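PDB 4ZBY: uracil-DNA glycosylase from Sulfolobus tokodaii str. 7, which belongs to the uracil-DNA glycosylase superfamily and carries an iron-sulfur cluster, with uracil held in a pocket of its own. Local coordinates for residues V149-K153 and E154-I158. Numbering follows the deposited sequence.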
loop_
_atom_site.group_PDB
_atom_site.type_symbol
_atom_site.label_atom_id
_atom_site.label_comp_id
_atom_site.label_asym_id
_atom_site.label_seq_id
_atom_site.Cartn_x
_atom_site.Cartn_y
_atom_site.Cartn_z
ATOM N N VAL A 149 2.299 -0.657 16.566
ATOM C CA VAL A 149 3.425 0.268 16.549
ATOM C C VAL A 149 4.685 -0.415 16.013
ATOM O O VAL A 149 5.110 -1.469 16.516
ATOM C CB VAL A 149 3.699 0.839 17.939
ATOM C CG1 VAL A 149 4.969 1.681 17.924
ATOM C CG2 VAL A 149 2.508 1.665 18.394
ATOM N N TRP A 150 5.270 0.182 14.984
ATOM C CA TRP A 150 6.503 -0.310 14.405
ATOM C C TRP A 150 7.631 0.637 14.792
ATOM O O TRP A 150 7.723 1.745 14.275
ATOM C CB TRP A 150 6.359 -0.415 12.896
ATOM C CG TRP A 150 7.519 -1.009 12.137
ATOM C CD1 TRP A 150 8.620 -1.647 12.643
ATOM C CD2 TRP A 150 7.685 -0.990 10.715
ATOM N NE1 TRP A 150 9.459 -2.028 11.614
ATOM C CE2 TRP A 150 8.902 -1.640 10.423
ATOM C CE3 TRP A 150 6.911 -0.503 9.662
ATOM C CZ2 TRP A 150 9.358 -1.814 9.114
ATOM C CZ3 TRP A 150 7.372 -0.659 8.362
ATOM C CH2 TRP A 150 8.589 -1.301 8.101
ATOM N N LYS A 151 8.477 0.220 15.723
ATOM C CA LYS A 151 9.663 1.014 16.011
ATOM C C LYS A 151 10.625 0.850 14.846
ATOM O O LYS A 151 11.092 -0.254 14.555
ATOM C CB LYS A 151 10.299 0.605 17.340
ATOM C CG LYS A 151 9.617 1.237 18.514
ATOM C CD LYS A 151 10.213 2.608 18.795
ATOM C CE LYS A 151 9.762 3.125 20.155
ATOM N NZ LYS A 151 10.573 4.287 20.630
ATOM N N TYR A 152 10.893 1.941 14.139
ATOM C CA TYR A 152 11.712 1.854 12.940
ATOM C C TYR A 152 12.653 3.037 12.838
ATOM O O TYR A 152 12.209 4.179 12.764
ATOM C CB TYR A 152 10.846 1.780 11.679
ATOM C CG TYR A 152 11.620 1.272 10.488
ATOM C CD1 TYR A 152 12.463 0.173 10.615
ATOM C CD2 TYR A 152 11.526 1.886 9.246
ATOM C CE1 TYR A 152 13.179 -0.301 9.545
ATOM C CE2 TYR A 152 12.252 1.421 8.168
ATOM C CZ TYR A 152 13.080 0.320 8.330
ATOM O OH TYR A 152 13.804 -0.169 7.275
ATOM N N LYS A 153 13.949 2.740 12.806
ATOM C CA LYS A 153 15.013 3.754 12.821
ATOM C C LYS A 153 14.774 4.678 14.000
ATOM O O LYS A 153 14.552 4.210 15.122
ATOM C CB LYS A 153 15.065 4.535 11.491
ATOM C CG LYS A 153 15.288 3.640 10.280
ATOM C CD LYS A 153 15.453 4.425 8.980
ATOM C CE LYS A 153 15.681 3.486 7.801
ATOM N NZ LYS A 153 16.833 2.569 8.041
ATOM N N GLU A 154 14.749 5.985 13.746
ATOM C CA GLU A 154 14.658 6.960 14.834
ATOM C C GLU A 154 13.216 7.205 15.276
ATOM O O GLU A 154 12.972 7.873 16.276
ATOM C CB GLU A 154 15.312 8.286 14.419
ATOM C CG GLU A 154 14.478 9.148 13.467
ATOM C CD GLU A 154 14.612 8.754 11.997
ATOM O OE1 GLU A 154 15.442 7.880 11.666
ATOM O OE2 GLU A 154 13.882 9.333 11.165
ATOM N N LYS A 155 12.264 6.650 14.534
ATOM C CA LYS A 155 10.856 6.952 14.743
ATOM C C LYS A 155 10.020 5.741 15.124
ATOM O O LYS A 155 10.529 4.636 15.301
ATOM C CB LYS A 155 10.260 7.576 13.474
ATOM C CG LYS A 155 10.803 8.949 13.118
ATOM C CD LYS A 155 10.439 9.349 11.680
ATOM C CE LYS A 155 10.925 10.759 11.359
ATOM N NZ LYS A 155 11.100 11.013 9.896
ATOM N N GLU A 156 8.725 5.985 15.270
ATOM C CA GLU A 156 7.715 4.949 15.330
ATOM C C GLU A 156 6.856 5.116 14.097
ATOM O O GLU A 156 6.600 6.248 13.671
ATOM C CB GLU A 156 6.836 5.066 16.569
ATOM C CG GLU A 156 7.511 4.784 17.895
ATOM C CD GLU A 156 6.528 4.833 19.053
ATOM O OE1 GLU A 156 5.448 5.442 18.886
ATOM O OE2 GLU A 156 6.826 4.259 20.122
ATOM N N ILE A 157 6.409 4.006 13.527
ATOM C CA ILE A 157 5.440 4.049 12.443
ATOM C C ILE A 157 4.212 3.305 12.917
ATOM O O ILE A 157 4.325 2.225 13.505
ATOM C CB ILE A 157 5.981 3.405 11.150
ATOM C CG1 ILE A 157 7.132 4.258 10.598
ATOM C CG2 ILE A 157 4.864 3.291 10.097
ATOM C CD1 ILE A 157 7.904 3.598 9.485
ATOM N N ILE A 158 3.044 3.896 12.710
ATOM C CA ILE A 158 1.797 3.229 13.072
ATOM C C ILE A 158 1.316 2.431 11.881
ATOM O O ILE A 158 1.055 3.002 10.818
ATOM C CB ILE A 158 0.723 4.231 13.455
ATOM C CG1 ILE A 158 1.160 5.035 14.683
ATOM C CG2 ILE A 158 -0.562 3.526 13.711
ATOM C CD1 ILE A 158 0.295 6.267 14.925
#
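Trp150 and Ile157 exchange the two shorter backbone bonds of this antiparallel hairpin: Trp150 N to Ile157 O and Ile157 N to Trp150 O, each 2.7 Å. Tyr152 and Lys155 form the next hydrogen-bonded pair and close a type II' turn with Lys153 and Glu154 at its corners; Lys155 N approaches Tyr152 O from above the carbonyl plane. In the conformer given here, one of two, the Tyr152 ring lies between Trp150 CZ2, 3.9 Å above its centre, and Lys153 CG. Ile157 runs alongside Tyr152, its CD1 4.0 Å from Tyr152 CD2. With CG anti to the backbone N (chi1 -162°), Tyr152 sends its hydroxyl away from the hairpin to a hydrogen bond with Asp111. On the opposite face, the extended Glu156 chain packs its carboxylate carbon CD 3.7 Å from Val149 CG1. Lys151, bent at chi2 (-87°), brings CE 3.1 Å from Glu156 OE2, but its NZ makes only a long salt bridge to that oxygen. Trp150 also packs on Ile129 and Met133 of helix 123-133 and on Ile118 of strand 117-121. Trp150 and Ile157 are thus buried against the protein, whereas the long Lys151-Glu156 ion pair, on the more exposed face, probably adds little to the backbone bonds.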